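Local structure of glucose-6-phosphate isomerase (Chlamydia trachomatis D/UW-3/CX, 6OTU) at residues Gln45-Ser50 / Val63-Leu68; Tyr56-Glu61 / Pro314-Met319; Leu320-Arg325 / Ala481-Cys486. The protein catalyses the reversible isomerization of glucose-6-phosphate to fructose-6-phosphate. All coordinates share one frame; numbering follows the deposited sequence.

Contact 1 (Gln45-Ser50 / Val63-Leu68); sequences QKNSLS and VDDRCL
Asn47 carries this contact from one side, meeting Val63, Leu68 and, through a water, Asp65. With CG anti to its carbonyl carbon (chi1 -69°), its amide points toward Val63 and Leu68, all three residues being buried. Asn47 ND2 lies 4.2 Å from Val63 CG2, while Asn47 OD1 approaches Leu68 CD1 at 4.3 Å; the two ends of one amide thus rest against different apolar side chains. Val63 O, nearby, is held by Arg43.

Asn47 centres an inverse gamma turn between helix 41-46 and strand 48-51, the edge strand of the mixed sheet in this SIS-type fold, and its backbone pairs with Tyr58. In the other segment, Asp64 N-caps helix 65-77: Asp64 OD1 takes the N-H of Cys67 N at 3.1 Å in a nearly straight bond (163°).

Toward the exposed Asp65 the fit is looser. The side chains of Asn47 and Asp65 have no direct bond; instead a water links them, accepting from Asn47 ND2 at 3.1 Å and donating to Asp65 OD1 at 2.9 Å. Away from this bridge, Ser48 packs on Val531 of the second subunit, as does Gln45 at the end of the helix.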
loop_
_atom_site.group_PDB
_atom_site.type_symbol
_atom_site.label_atom_id
_atom_site.label_comp_id
_atom_site.label_asym_id
_atom_site.label_seq_id
_atom_site.Cartn_x
_atom_site.Cartn_y
_atom_site.Cartn_z
ATOM N N GLN A 45 -19.831 -21.252 14.639
ATOM C CA GLN A 45 -20.843 -20.507 15.382
ATOM C C GLN A 45 -20.239 -19.828 16.611
ATOM O O GLN A 45 -20.433 -18.625 16.817
ATOM C CB GLN A 45 -21.995 -21.427 15.785
ATOM C CG GLN A 45 -22.795 -21.977 14.607
ATOM C CD GLN A 45 -23.688 -20.935 13.942
ATOM O OE1 GLN A 45 -24.330 -20.123 14.616
ATOM N NE2 GLN A 45 -23.731 -20.956 12.612
ATOM N N LYS A 46 -19.487 -20.577 17.428
ATOM C CA LYS A 46 -18.984 -20.035 18.693
ATOM C C LYS A 46 -18.081 -18.819 18.472
ATOM O O LYS A 46 -18.278 -17.769 19.092
ATOM C CB LYS A 46 -18.238 -21.121 19.479
ATOM N N ASN A 47 -17.085 -18.937 17.588
ATOM C CA ASN A 47 -16.083 -17.880 17.393
ATOM C C ASN A 47 -16.566 -16.824 16.388
ATOM O O ASN A 47 -15.948 -16.559 15.353
ATOM C CB ASN A 47 -14.757 -18.484 16.945
ATOM C CG ASN A 47 -14.083 -19.304 18.029
ATOM O OD1 ASN A 47 -14.714 -19.717 18.992
ATOM N ND2 ASN A 47 -12.783 -19.536 17.879
ATOM N N SER A 48 -17.689 -16.195 16.725
ATOM C CA SER A 48 -18.234 -15.116 15.917
ATOM C C SER A 48 -19.030 -14.148 16.789
ATOM O O SER A 48 -19.428 -14.459 17.917
ATOM C CB SER A 48 -19.120 -15.644 14.789
ATOM O OG SER A 48 -20.356 -16.095 15.309
ATOM N N LEU A 49 -19.285 -12.974 16.225
ATOM C CA LEU A 49 -19.958 -11.888 16.927
ATOM C C LEU A 49 -20.698 -11.079 15.879
ATOM O O LEU A 49 -20.101 -10.630 14.899
ATOM C CB LEU A 49 -18.955 -11.009 17.692
ATOM C CG LEU A 49 -19.413 -9.657 18.264
ATOM C CD1 LEU A 49 -20.591 -9.815 19.199
ATOM C CD2 LEU A 49 -18.240 -8.944 18.978
ATOM N N SER A 50 -22.000 -10.919 16.042
ATOM C CA SER A 50 -22.756 -10.142 15.077
ATOM C C SER A 50 -23.527 -9.080 15.843
ATOM O O SER A 50 -24.376 -9.393 16.694
ATOM C CB SER A 50 -23.653 -11.035 14.208
ATOM O OG SER A 50 -24.982 -11.028 14.654
ATOM N N VAL A 63 -6.911 -19.653 17.838
ATOM C CA VAL A 63 -7.356 -19.443 19.213
ATOM C C VAL A 63 -8.402 -20.496 19.560
ATOM O O VAL A 63 -9.184 -20.922 18.701
ATOM C CB VAL A 63 -7.909 -18.013 19.422
ATOM C CG1 VAL A 63 -6.785 -16.985 19.309
ATOM C CG2 VAL A 63 -9.021 -17.701 18.424
ATOM N N ASP A 64 -8.387 -20.944 20.813
ATOM C CA ASP A 64 -9.396 -21.834 21.373
ATOM C C ASP A 64 -9.932 -21.197 22.653
ATOM O O ASP A 64 -9.521 -20.094 23.036
ATOM C CB ASP A 64 -8.829 -23.242 21.623
ATOM C CG ASP A 64 -7.559 -23.230 22.490
ATOM O OD1 ASP A 64 -7.300 -22.213 23.161
ATOM O OD2 ASP A 64 -6.828 -24.246 22.519
ATOM N N ASP A 65 -10.851 -21.909 23.327
ATOM C CA ASP A 65 -11.566 -21.320 24.458
ATOM C C ASP A 65 -10.620 -20.947 25.602
ATOM O O ASP A 65 -10.798 -19.907 26.251
ATOM C CB ASP A 65 -12.656 -22.294 24.926
ATOM C CG ASP A 65 -13.811 -22.381 23.932
ATOM O OD1 ASP A 65 -13.803 -21.602 22.943
ATOM O OD2 ASP A 65 -14.721 -23.203 24.126
ATOM N N ARG A 66 -9.613 -21.787 25.863
ATOM C CA ARG A 66 -8.609 -21.493 26.884
ATOM C C ARG A 66 -7.923 -20.161 26.605
ATOM O O ARG A 66 -7.802 -19.304 27.489
ATOM C CB ARG A 66 -7.583 -22.631 26.923
ATOM C CG ARG A 66 -6.522 -22.527 28.001
ATOM C CD ARG A 66 -5.742 -23.841 28.191
ATOM N NE ARG A 66 -4.916 -24.179 27.030
ATOM C CZ ARG A 66 -3.607 -24.408 27.086
ATOM N NH1 ARG A 66 -2.976 -24.331 28.252
ATOM N NH2 ARG A 66 -2.933 -24.717 25.982
ATOM N N CYS A 67 -7.481 -19.977 25.363
ATOM C CA CYS A 67 -6.803 -18.757 24.942
ATOM C C CYS A 67 -7.703 -17.523 25.075
ATOM O O CYS A 67 -7.269 -16.467 25.560
ATOM C CB CYS A 67 -6.343 -18.951 23.495
ATOM S SG CYS A 67 -5.806 -17.489 22.682
ATOM N N LEU A 68 -8.961 -17.638 24.643
ATOM C CA LEU A 68 -9.898 -16.525 24.719
ATOM C C LEU A 68 -10.295 -16.194 26.157
ATOM O O LEU A 68 -10.629 -15.040 26.446
ATOM C CB LEU A 68 -11.148 -16.834 23.883
ATOM C CG LEU A 68 -10.895 -16.986 22.374
ATOM C CD1 LEU A 68 -12.049 -17.726 21.717
ATOM C CD2 LEU A 68 -10.657 -15.637 21.697
HETATM O O HOH W 1 -12.422 -21.333 20.407
#

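Contact 2 (Tyr56-Glu61 / Pro314-Met319)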
loop_
_atom_site.group_PDB
_atom_site.type_symbol
_atom_site.label_atom_id
_atom_site.label_comp_id
_atom_site.label_asym_id
_atom_site.label_seq_id
_atom_site.Cartn_x
_atom_site.Cartn_y
_atom_site.Cartn_z
ATOM N N TYR A 56 -18.557 -10.685 12.714
ATOM C CA TYR A 56 -17.119 -10.875 12.852
ATOM C C TYR A 56 -16.871 -12.343 13.170
ATOM O O TYR A 56 -17.326 -12.838 14.207
ATOM C CB TYR A 56 -16.573 -9.989 13.964
ATOM C CG TYR A 56 -15.072 -9.918 14.103
ATOM C CD1 TYR A 56 -14.288 -9.278 13.140
ATOM C CD2 TYR A 56 -14.430 -10.462 15.216
ATOM C CE1 TYR A 56 -12.914 -9.189 13.278
ATOM C CE2 TYR A 56 -13.043 -10.374 15.364
ATOM C CZ TYR A 56 -12.294 -9.727 14.391
ATOM O OH TYR A 56 -10.917 -9.623 14.510
ATOM N N SER A 57 -16.179 -13.040 12.269
ATOM C CA SER A 57 -15.842 -14.453 12.427
ATOM C C SER A 57 -14.338 -14.582 12.608
ATOM O O SER A 57 -13.569 -13.988 11.854
ATOM C CB SER A 57 -16.291 -15.289 11.225
ATOM O OG SER A 57 -16.283 -16.684 11.523
ATOM N N TYR A 58 -13.927 -15.358 13.610
ATOM C CA TYR A 58 -12.517 -15.582 13.900
ATOM C C TYR A 58 -12.247 -17.058 14.145
ATOM O O TYR A 58 -11.274 -17.393 14.826
ATOM C CB TYR A 58 -12.041 -14.764 15.115
ATOM C CG TYR A 58 -12.943 -14.859 16.341
ATOM C CD1 TYR A 58 -14.167 -14.192 16.379
ATOM C CD2 TYR A 58 -12.571 -15.604 17.462
ATOM C CE1 TYR A 58 -15.000 -14.261 17.490
ATOM C CE2 TYR A 58 -13.410 -15.683 18.586
ATOM C CZ TYR A 58 -14.626 -15.004 18.589
ATOM O OH TYR A 58 -15.470 -15.055 19.689
ATOM N N ALA A 59 -13.105 -17.943 13.625
ATOM C CA ALA A 59 -12.804 -19.364 13.665
ATOM C C ALA A 59 -11.506 -19.691 12.922
ATOM O O ALA A 59 -10.890 -20.729 13.191
ATOM C CB ALA A 59 -13.984 -20.153 13.089
ATOM N N THR A 60 -11.067 -18.826 12.013
ATOM C CA THR A 60 -9.817 -19.035 11.288
ATOM C C THR A 60 -8.619 -18.336 11.942
ATOM O O THR A 60 -7.576 -18.200 11.304
ATOM C CB THR A 60 -9.980 -18.577 9.837
ATOM O OG1 THR A 60 -10.551 -17.261 9.809
ATOM C CG2 THR A 60 -10.903 -19.534 9.072
ATOM N N GLU A 61 -8.754 -17.872 13.187
ATOM C CA GLU A 61 -7.617 -17.482 14.019
ATOM C C GLU A 61 -7.199 -18.671 14.873
ATOM O O GLU A 61 -8.018 -19.526 15.214
ATOM C CB GLU A 61 -7.959 -16.307 14.941
ATOM C CG GLU A 61 -8.444 -15.044 14.248
ATOM C CD GLU A 61 -7.319 -14.143 13.820
ATOM O OE1 GLU A 61 -6.140 -14.499 14.052
ATOM O OE2 GLU A 61 -7.612 -13.082 13.228
ATOM N N PRO A 314 -14.150 -3.853 18.648
ATOM C CA PRO A 314 -12.767 -3.356 18.680
ATOM C C PRO A 314 -11.906 -3.994 19.762
ATOM O O PRO A 314 -10.700 -4.166 19.548
ATOM C CB PRO A 314 -12.940 -1.846 18.891
ATOM C CG PRO A 314 -14.253 -1.692 19.522
ATOM C CD PRO A 314 -15.114 -2.788 18.989
ATOM N N LEU A 315 -12.492 -4.391 20.890
ATOM C CA LEU A 315 -11.714 -5.030 21.944
ATOM C C LEU A 315 -11.269 -6.432 21.539
ATOM O O LEU A 315 -10.138 -6.834 21.824
ATOM C CB LEU A 315 -12.529 -5.082 23.241
ATOM C CG LEU A 315 -11.717 -5.579 24.439
ATOM C CD1 LEU A 315 -10.448 -4.737 24.571
ATOM C CD2 LEU A 315 -12.539 -5.535 25.719
ATOM N N LEU A 316 -12.153 -7.199 20.895
ATOM C CA LEU A 316 -11.771 -8.521 20.405
ATOM C C LEU A 316 -10.697 -8.409 19.332
ATOM O O LEU A 316 -9.681 -9.110 19.374
ATOM C CB LEU A 316 -13.002 -9.251 19.857
ATOM C CG LEU A 316 -12.913 -10.698 19.369
ATOM C CD1 LEU A 316 -12.131 -11.576 20.340
ATOM C CD2 LEU A 316 -14.321 -11.268 19.175
ATOM N N SER A 317 -10.907 -7.524 18.359
ATOM C CA SER A 317 -9.935 -7.382 17.288
ATOM C C SER A 317 -8.577 -6.947 17.840
ATOM O O SER A 317 -7.539 -7.479 17.436
ATOM C CB SER A 317 -10.464 -6.406 16.245
ATOM O OG SER A 317 -9.400 -5.853 15.500
ATOM N N ALA A 318 -8.577 -6.051 18.834
ATOM C CA ALA A 318 -7.331 -5.650 19.480
ATOM C C ALA A 318 -6.636 -6.834 20.152
ATOM O O ALA A 318 -5.424 -7.020 19.988
ATOM C CB ALA A 318 -7.591 -4.540 20.494
ATOM N N MET A 319 -7.386 -7.655 20.908
ATOM C CA MET A 319 -6.746 -8.742 21.657
ATOM C C MET A 319 -6.293 -9.877 20.735
ATOM O O MET A 319 -5.220 -10.466 20.945
ATOM C CB MET A 319 -7.684 -9.268 22.748
ATOM C CG MET A 319 -8.093 -8.214 23.751
ATOM S SD MET A 319 -6.694 -7.321 24.460
ATOM C CE MET A 319 -5.909 -8.655 25.365
HETATM O O HOH W 2 -9.782 -7.360 12.976
#
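The backbones of Tyr56-Glu61 and Pro314-Met319 stay well apart, 9.1 Å between the CA atoms of Tyr56 and Ser317 where they come nearest, so the contact is made mainly by side chains. Leu316 is the central piece. Its CG is anti to the backbone N (chi1 -176°), which sends the branched end away from helix 313-327 and in among two tyrosines. The CD2 methyl of Leu316 makes the tightest approach, 3.5 Å to Tyr58 CE1, and also lies within packing distance of CZ on that ring; the two side chains run at about a right angle. Tyr58 has CG wedged between N and carbonyl carbon (chi1 48°), and this brings its ring beside that methyl. Against Tyr56 the same leucine packs obliquely, with Tyr56 CE2 4.0 Å from Leu316 CG.

A type I beta turn from Tyr58 to Glu61 follows soon after Tyr56, closed by Glu61 N to Tyr58 O at 3.0 Å. Because Tyr56 belongs to strand 54-57 of the mixed sheet and packs on both Leu316 and Ser317, helix 313-327 lies against that sheet, the helix-on-sheet layering of an alpha-beta-alpha SIS domain.

The polar end of Tyr56 reaches one residue further along the helix. Its OH is 3.7 Å from Ser317 CB. Tyr56 OH and Ser317 OG, 4.2 Å apart, share a water that is 3.0 Å from each. Tyr56 OH has a weak hydrogen bond to Ser457 OG as well, while Phe475 and Lys479 of helix 466-487 pack on Ser317.

Contact 3 (Leu320-Arg325 / Ala481-Cys486); sequences LGVWNR and AFQGFC
Gln483 reaches Gly321 and Val322 because its CG lies beside the backbone N (chi1 -61°) and the chain beyond is extended (chi2 -167°), so that the terminal amide is carried straight across to helix 313-327. On the other side, the chi1 of Val322 (162°) swings the CG2 branch toward helix 466-487. The CA atoms of Val322 and Gln483 are 7.0 Å apart, the closest pair of CA atoms between the two segments.

Two kinds of packing follow. The end of Gln483 comes beside Gly321, which has no side chain, and so meets the backbone of helix 313-327 directly. At Val322 the contact is apolar: Val322 CG2 sits 4.5 Å from Gln483 CG. Cys486 SG, about one turn on from Gln483, lies at the limit of contact, 4.5 Å from Val322 CG2. The result is a helix-helix contact between two long helices of the fold.

Other faces of both segments are taken by further parts of the chain. Phe482 and Phe485 pack on helix 80-89, and Trp323 on Val63 and Cys67. Arg325 leaves its backbone on the side of helix 466-487, yet its guanidinium group turns elsewhere, bonding Thr372 O and Ser373 O and forming a salt bridge to Asp397 of the second subunit.

The spacing between the CG2 methyl of Val322 and the aliphatic part of Gln483 implies light van der Waals contact, so that at this level the two buried helices touch through apolar surface.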
loop_
_atom_site.group_PDB
_atom_site.type_symbol
_atom_site.label_atom_id
_atom_site.label_comp_id
_atom_site.label_asym_id
_atom_site.label_seq_id
_atom_site.Cartn_x
_atom_site.Cartn_y
_atom_site.Cartn_z
ATOM N N LEU A 320 -7.076 -10.186 19.697
ATOM C CA LEU A 320 -6.603 -11.125 18.676
ATOM C C LEU A 320 -5.335 -10.607 17.993
ATOM O O LEU A 320 -4.434 -11.387 17.659
ATOM C CB LEU A 320 -7.706 -11.371 17.648
ATOM C CG LEU A 320 -8.927 -12.168 18.134
ATOM C CD1 LEU A 320 -10.073 -12.074 17.145
ATOM C CD2 LEU A 320 -8.545 -13.629 18.394
ATOM N N GLY A 321 -5.238 -9.294 17.781
ATOM C CA GLY A 321 -3.999 -8.747 17.233
ATOM C C GLY A 321 -2.827 -8.916 18.183
ATOM O O GLY A 321 -1.720 -9.255 17.764
ATOM N N VAL A 322 -3.066 -8.694 19.482
ATOM C CA VAL A 322 -2.035 -8.877 20.502
ATOM C C VAL A 322 -1.599 -10.338 20.556
ATOM O O VAL A 322 -0.406 -10.641 20.689
ATOM C CB VAL A 322 -2.557 -8.387 21.871
ATOM C CG1 VAL A 322 -1.723 -8.942 23.016
ATOM C CG2 VAL A 322 -2.646 -6.866 21.915
ATOM N N TRP A 323 -2.563 -11.263 20.442
ATOM C CA TRP A 323 -2.243 -12.689 20.338
ATOM C C TRP A 323 -1.314 -12.957 19.163
ATOM O O TRP A 323 -0.258 -13.574 19.322
ATOM C CB TRP A 323 -3.527 -13.508 20.210
ATOM C CG TRP A 323 -3.351 -14.978 19.917
ATOM C CD1 TRP A 323 -3.655 -15.623 18.746
ATOM C CD2 TRP A 323 -2.897 -16.002 20.828
ATOM N NE1 TRP A 323 -3.399 -16.965 18.864
ATOM C CE2 TRP A 323 -2.931 -17.229 20.126
ATOM C CE3 TRP A 323 -2.447 -15.995 22.158
ATOM C CZ2 TRP A 323 -2.526 -18.439 20.704
ATOM C CZ3 TRP A 323 -2.045 -17.207 22.736
ATOM C CH2 TRP A 323 -2.093 -18.409 22.006
ATOM N N ASN A 324 -1.673 -12.463 17.980
ATOM C CA ASN A 324 -0.829 -12.689 16.813
ATOM C C ASN A 324 0.518 -11.984 16.947
ATOM O O ASN A 324 1.563 -12.567 16.643
ATOM C CB ASN A 324 -1.559 -12.221 15.553
ATOM C CG ASN A 324 -2.600 -13.226 15.066
ATOM O OD1 ASN A 324 -2.453 -14.436 15.249
ATOM N ND2 ASN A 324 -3.656 -12.723 14.444
ATOM N N ARG A 325 0.521 -10.737 17.413
ATOM C CA ARG A 325 1.752 -9.949 17.385
ATOM C C ARG A 325 2.727 -10.379 18.479
ATOM O O ARG A 325 3.870 -10.746 18.190
ATOM C CB ARG A 325 1.426 -8.455 17.513
ATOM C CG ARG A 325 2.637 -7.535 17.715
ATOM C CD ARG A 325 3.603 -7.541 16.532
ATOM N NE ARG A 325 4.302 -6.266 16.454
ATOM C CZ ARG A 325 5.595 -6.098 16.171
ATOM N NH1 ARG A 325 6.389 -7.135 15.942
ATOM N NH2 ARG A 325 6.097 -4.872 16.127
ATOM N N ALA A 481 -6.438 1.973 19.884
ATOM C CA ALA A 481 -6.438 2.501 21.246
ATOM C C ALA A 481 -6.382 1.381 22.277
ATOM O O ALA A 481 -5.646 1.471 23.267
ATOM C CB ALA A 481 -7.679 3.375 21.476
ATOM N N PHE A 482 -7.175 0.322 22.073
ATOM C CA PHE A 482 -7.156 -0.785 23.017
ATOM C C PHE A 482 -5.786 -1.458 23.019
ATOM O O PHE A 482 -5.272 -1.828 24.081
ATOM C CB PHE A 482 -8.266 -1.789 22.696
ATOM C CG PHE A 482 -9.626 -1.440 23.288
ATOM C CD1 PHE A 482 -9.762 -1.116 24.631
ATOM C CD2 PHE A 482 -10.774 -1.473 22.494
ATOM C CE1 PHE A 482 -11.006 -0.813 25.177
ATOM C CE2 PHE A 482 -12.024 -1.172 23.036
ATOM C CZ PHE A 482 -12.139 -0.845 24.377
ATOM N N GLN A 483 -5.162 -1.594 21.845
ATOM C CA GLN A 483 -3.824 -2.189 21.810
ATOM C C GLN A 483 -2.818 -1.305 22.547
ATOM O O GLN A 483 -2.000 -1.805 23.329
ATOM C CB GLN A 483 -3.389 -2.448 20.362
ATOM C CG GLN A 483 -4.298 -3.423 19.620
ATOM C CD GLN A 483 -3.736 -3.950 18.307
ATOM O OE1 GLN A 483 -3.936 -5.123 17.967
ATOM N NE2 GLN A 483 -3.049 -3.098 17.560
ATOM N N GLY A 484 -2.881 0.010 22.335
ATOM C CA GLY A 484 -2.015 0.906 23.087
ATOM C C GLY A 484 -2.259 0.838 24.587
ATOM O O GLY A 484 -1.308 0.843 25.375
ATOM N N PHE A 485 -3.541 0.785 25.006
ATOM C CA PHE A 485 -3.869 0.677 26.431
ATOM C C PHE A 485 -3.315 -0.607 27.022
ATOM O O PHE A 485 -2.877 -0.636 28.182
ATOM C CB PHE A 485 -5.387 0.709 26.649
ATOM C CG PHE A 485 -6.035 2.012 26.296
ATOM C CD1 PHE A 485 -5.355 3.205 26.444
ATOM C CD2 PHE A 485 -7.343 2.041 25.832
ATOM C CE1 PHE A 485 -5.957 4.403 26.128
ATOM C CE2 PHE A 485 -7.952 3.237 25.508
ATOM C CZ PHE A 485 -7.258 4.425 25.659
ATOM N N CYS A 486 -3.330 -1.676 26.230
ATOM C CA CYS A 486 -2.833 -2.963 26.689
ATOM C C CYS A 486 -1.304 -2.943 26.796
ATOM O O CYS A 486 -0.744 -3.308 27.840
ATOM C CB CYS A 486 -3.312 -4.060 25.742
ATOM S SG CYS A 486 -2.891 -5.719 26.260
#

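How the contacts relate
The three contacts form a chain of neighbours on one side of the molecule's centre: contacts 1 and 2 have centres about 8 Å apart, contacts 2 and 3 about 11 Å, and contacts 1 and 3 about 17 Å. In sequence the segments of contacts 1 and 2 alternate, while contact 3 follows both. Strands 48-51 and 54-57 pair antiparallel at the edge of the mixed sheet, linking contact 1 to contact 2, and helix 313-327 serves contacts 2 and 3. Glu61 OE1 probably hydrogen-bonds Asn324 ND2, tying contact 2 to contact 3. Together they connect the N-terminal strands and helix 65-77, through helix 313-327, to helix 466-487, away from the glucose-6-phosphate pocket.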